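Local coordinates for deseasin MCP-01 (Pseudoalteromonas sp., PDB 3VV3), which cleaves collagen as a calcium-binding serine protease of the subtilisin family, at residues 88-93 against 133-139; 298-302 against 323-328. All blocks are in the same frame, centred on the assembly; numbering follows the deposited sequence.

Contact 1: residues 88-93 against 133-139; sequences HGINAI and VGCKFLA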
loop_
_atom_site.group_PDB
_atom_site.type_symbol
_atom_site.label_atom_id
_atom_site.label_comp_id
_atom_site.label_asym_id
_atom_site.label_seq_id
_atom_site.Cartn_x
_atom_site.Cartn_y
_atom_site.Cartn_z
ATOM N N HIS A 88 5.872 -12.219 22.678
ATOM C CA HIS A 88 5.666 -12.504 21.259
ATOM C C HIS A 88 6.566 -11.685 20.335
ATOM O O HIS A 88 6.501 -11.828 19.109
ATOM C CB HIS A 88 4.209 -12.228 20.884
ATOM C CG HIS A 88 3.225 -13.061 21.640
ATOM N ND1 HIS A 88 3.219 -14.439 21.582
ATOM C CD2 HIS A 88 2.209 -12.714 22.465
ATOM C CE1 HIS A 88 2.243 -14.904 22.341
ATOM N NE2 HIS A 88 1.608 -13.879 22.879
ATOM N N GLY A 89 7.393 -10.822 20.917
ATOM C CA GLY A 89 8.189 -9.894 20.132
ATOM C C GLY A 89 8.161 -8.520 20.772
ATOM O O GLY A 89 7.844 -8.395 21.955
ATOM N N ILE A 90 8.464 -7.484 19.993
ATOM C CA ILE A 90 8.596 -6.149 20.562
ATOM C C ILE A 90 8.041 -5.054 19.677
ATOM O O ILE A 90 7.753 -5.267 18.494
ATOM C CB ILE A 90 10.075 -5.787 20.842
ATOM C CG1 ILE A 90 10.886 -5.779 19.537
ATOM C CG2 ILE A 90 10.681 -6.727 21.893
ATOM C CD1 ILE A 90 12.247 -5.071 19.641
ATOM N N ASN A 91 7.899 -3.877 20.279
ATOM C CA ASN A 91 7.634 -2.645 19.552
ATOM C C ASN A 91 8.918 -1.815 19.623
ATOM O O ASN A 91 9.309 -1.363 20.706
ATOM C CB ASN A 91 6.456 -1.910 20.203
ATOM C CG ASN A 91 6.099 -0.606 19.501
ATOM O OD1 ASN A 91 6.975 0.125 19.041
ATOM N ND2 ASN A 91 4.803 -0.302 19.436
ATOM N N ALA A 92 9.589 -1.652 18.483
ATOM C CA ALA A 92 10.877 -0.947 18.436
ATOM C C ALA A 92 10.745 0.567 18.530
ATOM O O ALA A 92 11.744 1.277 18.689
ATOM C CB ALA A 92 11.660 -1.335 17.177
ATOM N N ILE A 93 9.518 1.063 18.414
ATOM C CA ILE A 93 9.262 2.488 18.574
ATOM C C ILE A 93 9.192 2.866 20.064
ATOM O O ILE A 93 9.804 3.854 20.499
ATOM C CB ILE A 93 7.953 2.899 17.854
ATOM C CG1 ILE A 93 7.989 2.469 16.383
ATOM C CG2 ILE A 93 7.731 4.399 17.984
ATOM C CD1 ILE A 93 6.637 2.601 15.683
ATOM N N VAL A 133 7.707 -14.501 15.190
ATOM C CA VAL A 133 8.007 -13.433 16.146
ATOM C C VAL A 133 7.942 -12.081 15.440
ATOM O O VAL A 133 8.472 -11.914 14.342
ATOM C CB VAL A 133 9.398 -13.619 16.824
ATOM C CG1 VAL A 133 10.482 -13.923 15.801
ATOM C CG2 VAL A 133 9.762 -12.387 17.664
ATOM N N GLY A 134 7.271 -11.118 16.064
ATOM C CA GLY A 134 7.107 -9.823 15.430
ATOM C C GLY A 134 7.997 -8.758 16.017
ATOM O O GLY A 134 8.256 -8.748 17.220
ATOM N N CYS A 135 8.492 -7.872 15.160
ATOM C CA CYS A 135 9.047 -6.609 15.626
ATOM C C CYS A 135 8.359 -5.490 14.857
ATOM O O CYS A 135 8.449 -5.407 13.627
ATOM C CB CYS A 135 10.565 -6.535 15.449
ATOM S SG CYS A 135 11.280 -5.011 16.142
ATOM N N LYS A 136 7.643 -4.662 15.605
ATOM C CA LYS A 136 6.889 -3.548 15.060
ATOM C C LYS A 136 7.771 -2.311 15.051
ATOM O O LYS A 136 8.117 -1.793 16.115
ATOM C CB LYS A 136 5.644 -3.320 15.930
ATOM C CG LYS A 136 4.850 -2.063 15.610
ATOM C CD LYS A 136 3.588 -1.997 16.475
ATOM C CE LYS A 136 2.756 -0.768 16.123
ATOM N NZ LYS A 136 2.308 -0.810 14.685
ATOM N N PHE A 137 8.164 -1.845 13.863
ATOM C CA PHE A 137 8.905 -0.585 13.758
ATOM C C PHE A 137 8.109 0.473 12.987
ATOM O O PHE A 137 8.533 1.621 12.895
ATOM C CB PHE A 137 10.312 -0.771 13.144
ATOM C CG PHE A 137 10.330 -0.821 11.633
ATOM C CD1 PHE A 137 9.872 -1.944 10.955
ATOM C CD2 PHE A 137 10.812 0.252 10.897
ATOM C CE1 PHE A 137 9.890 -1.997 9.558
ATOM C CE2 PHE A 137 10.840 0.206 9.499
ATOM C CZ PHE A 137 10.377 -0.920 8.833
ATOM N N LEU A 138 6.955 0.075 12.451
ATOM C CA LEU A 138 6.059 0.996 11.765
ATOM C C LEU A 138 4.792 1.189 12.579
ATOM O O LEU A 138 4.149 0.220 12.970
ATOM C CB LEU A 138 5.697 0.456 10.378
ATOM C CG LEU A 138 6.897 0.354 9.441
ATOM C CD1 LEU A 138 6.542 -0.439 8.192
ATOM C CD2 LEU A 138 7.422 1.747 9.088
ATOM N N ALA A 139 4.435 2.447 12.815
ATOM C CA ALA A 139 3.297 2.773 13.670
ATOM C C ALA A 139 1.978 2.622 12.932
ATOM O O ALA A 139 1.958 2.364 11.725
ATOM C CB ALA A 139 3.437 4.185 14.201
#
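H88, I90 and A92 meet G134 and K136 through a ladder of four backbone hydrogen bonds, parallel strands running 8° apart. I90 uses both its N-H and its C=O: its N gives to G134 O at 3.1 Å, and its O takes K136 N at 3.0 Å in a nearly straight bond (173° at the hydrogen). A92 N to K136 O closes the ladder at 2.8 Å. G89 CA comes within 3.1 Å of G134 O, where a CB would collide with that oxygen.

Among the apolar contacts, I90 CG1 lies 3.5 Å from C135 SG on one face of the sheet, with A92 CB also against the sulfur. I93 CD1 reaches past the strand end to A139 CB at 3.9 Å.

On the other face N91 and K136 run side by side, N91 ND2 3.6 Å from K136 CD. A chi1 of -180° swings the N91 amide away from its own N, and OD1 takes I93 N at 2.8 Å in an Asx turn and also receives T94 N. Cut back to an alanine, N91 would lose OD1 and is likely to leave both amides without that acceptor. K136 NZ is held by L138 O, T51 O and D102.

This is parallel pairing within a beta-alpha-beta unit (strand 89-91, helix 105-114, strand 131-136) of the subtilase sheet. Strand 89-91 forms its edge; strand 131-136 pairs onward with strand 45-50, and helix 146-161 covers the I90 and C135 face, tied through the C135-C152 disulfide.

Contact 2: residues 298-302 against 323-328; sequences LLMSS and QALIDA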
loop_
_atom_site.group_PDB
_atom_site.type_symbol
_atom_site.label_atom_id
_atom_site.label_comp_id
_atom_site.label_asym_id
_atom_site.label_seq_id
_atom_site.Cartn_x
_atom_site.Cartn_y
_atom_site.Cartn_z
ATOM N N LEU A 298 19.148 -22.268 -3.212
ATOM C CA LEU A 298 18.187 -23.339 -3.427
ATOM C C LEU A 298 16.807 -22.782 -3.789
ATOM O O LEU A 298 16.139 -23.277 -4.698
ATOM C CB LEU A 298 18.091 -24.227 -2.185
ATOM C CG LEU A 298 17.103 -25.388 -2.262
ATOM C CD1 LEU A 298 17.707 -26.620 -1.600
ATOM C CD2 LEU A 298 15.794 -25.014 -1.610
ATOM N N LEU A 299 16.377 -21.753 -3.068
ATOM C CA LEU A 299 15.101 -21.108 -3.373
ATOM C C LEU A 299 15.108 -20.555 -4.793
ATOM O O LEU A 299 14.126 -20.683 -5.535
ATOM C CB LEU A 299 14.798 -20.015 -2.340
ATOM C CG LEU A 299 14.475 -20.570 -0.947
ATOM C CD1 LEU A 299 14.592 -19.480 0.138
ATOM C CD2 LEU A 299 13.093 -21.215 -0.936
ATOM N N MET A 300 16.227 -19.948 -5.179
ATOM C CA MET A 300 16.376 -19.400 -6.524
ATOM C C MET A 300 16.398 -20.491 -7.600
ATOM O O MET A 300 15.665 -20.424 -8.585
ATOM C CB MET A 300 17.642 -18.548 -6.603
ATOM C CG MET A 300 17.530 -17.254 -5.786
ATOM S SD MET A 300 19.091 -16.384 -5.563
ATOM C CE MET A 300 19.473 -15.866 -7.242
ATOM N N SER A 301 17.225 -21.509 -7.396
ATOM C CA SER A 301 17.454 -22.495 -8.448
ATOM C C SER A 301 16.293 -23.466 -8.598
ATOM O O SER A 301 16.073 -24.004 -9.682
ATOM C CB SER A 301 18.766 -23.256 -8.201
ATOM O OG SER A 301 18.691 -24.034 -7.020
ATOM N N SER A 302 15.548 -23.695 -7.520
ATOM C CA SER A 302 14.447 -24.659 -7.553
ATOM C C SER A 302 13.158 -24.090 -8.138
ATOM O O SER A 302 12.204 -24.830 -8.368
ATOM C CB SER A 302 14.165 -25.233 -6.162
ATOM O OG SER A 302 13.614 -24.252 -5.299
ATOM N N GLN A 323 9.430 -27.978 -5.305
ATOM C CA GLN A 323 10.758 -28.298 -5.822
ATOM C C GLN A 323 11.854 -27.932 -4.820
ATOM O O GLN A 323 12.889 -28.589 -4.753
ATOM C CB GLN A 323 11.018 -27.624 -7.171
ATOM C CG GLN A 323 12.228 -28.204 -7.909
ATOM C CD GLN A 323 12.014 -29.657 -8.335
ATOM O OE1 GLN A 323 10.989 -29.995 -8.927
ATOM N NE2 GLN A 323 12.982 -30.520 -8.031
ATOM N N ALA A 324 11.626 -26.881 -4.040
ATOM C CA ALA A 324 12.601 -26.484 -3.039
ATOM C C ALA A 324 12.775 -27.599 -2.008
ATOM O O ALA A 324 13.898 -27.939 -1.641
ATOM C CB ALA A 324 12.164 -25.191 -2.350
ATOM N N LEU A 325 11.658 -28.151 -1.537
ATOM C CA LEU A 325 11.694 -29.236 -0.552
ATOM C C LEU A 325 12.350 -30.476 -1.140
ATOM O O LEU A 325 13.137 -31.150 -0.473
ATOM C CB LEU A 325 10.290 -29.589 -0.058
ATOM C CG LEU A 325 9.742 -28.823 1.147
ATOM C CD1 LEU A 325 9.979 -27.334 1.048
ATOM C CD2 LEU A 325 8.277 -29.135 1.385
ATOM N N ILE A 326 12.002 -30.789 -2.382
ATOM C CA ILE A 326 12.616 -31.927 -3.069
ATOM C C ILE A 326 14.131 -31.737 -3.186
ATOM O O ILE A 326 14.920 -32.635 -2.860
ATOM C CB ILE A 326 12.014 -32.118 -4.473
ATOM C CG1 ILE A 326 10.542 -32.509 -4.370
ATOM C CG2 ILE A 326 12.813 -33.144 -5.269
ATOM C CD1 ILE A 326 9.839 -32.571 -5.716
ATOM N N ASP A 327 14.542 -30.561 -3.645
ATOM C CA ASP A 327 15.960 -30.282 -3.826
ATOM C C ASP A 327 16.723 -30.207 -2.502
ATOM O O ASP A 327 17.943 -30.348 -2.484
ATOM C CB ASP A 327 16.163 -28.997 -4.630
ATOM C CG ASP A 327 15.726 -29.139 -6.082
ATOM O OD1 ASP A 327 15.346 -30.256 -6.499
ATOM O OD2 ASP A 327 15.775 -28.126 -6.810
ATOM N N ALA A 328 16.001 -30.001 -1.404
ATOM C CA ALA A 328 16.618 -29.856 -0.084
ATOM C C ALA A 328 16.966 -31.196 0.571
ATOM O O ALA A 328 17.550 -31.228 1.655
ATOM C CB ALA A 328 15.729 -29.047 0.832
HETATM O O HOH W 1 17.857 -26.442 -6.590
#
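L298 O takes two donors from S302, the backbone N at 2.9 Å and OG at 2.8 Å, arriving from opposite faces of the carbonyl plane. The hydroxyl gets there because OG sits between the backbone N and the carbonyl carbon (chi1 69°), which turns it back to the carbonyl one turn earlier. The same OG also rests on helix 321-327, 3.3 Å from A324 CA, and the two segments come nearest at S302 and A324. S302 O lies alongside Q323 CB and CG.

L298 makes the apolar part of the contact. Its CG is anti to the backbone N (chi1 179°), which carries the two methyls across: CD2 lands on A324 CB at 3.7 Å, and CD1 rests against A328, 4.0 Å from its CB. Both helices belong to the C-terminal part of the subtilase fold. L299 and A324 also pack on helix 269-284, through A280 and V283; in subtilases the corresponding helix carries the catalytic serine at its N-terminal end.

A polar patch surrounds D327. A water gives a hydrogen to D327 OD2 at 2.7 Å and bonds to S301 OG, which also bonds to E297 O, bridging the helices, while S302 CB lies 3.4 Å from the same OD2. The second carboxylate oxygen, D327 OD1, receives Q323 NE2 at 2.8 Å from above the carboxylate plane. One turn apart on the helix, the glutamine reaches the aspartate by bending at chi2 (66°).

How the contacts relate
From the N terminus, the chain lays down strand 45-50 and passes the calcium-binding loop at 70-86 before reaching contact 1. There residues 88-93 and 133-139 close a 39-residue loop containing helix 105-114, a beta-alpha-beta unit at one edge of the parallel sheet. The remaining strands of the sheet follow, and helix 269-284 after them. Contact 2 then closes a shorter loop, 298-302 to 323-328, around the small antiparallel pair 304-305 and 317-318. The two loops stand in series, neither enclosing nor crossing the other. Their centres are 31 Å apart on opposite sides of the chain's centre: one joins an edge strand to its inner neighbour, the other the last two helices.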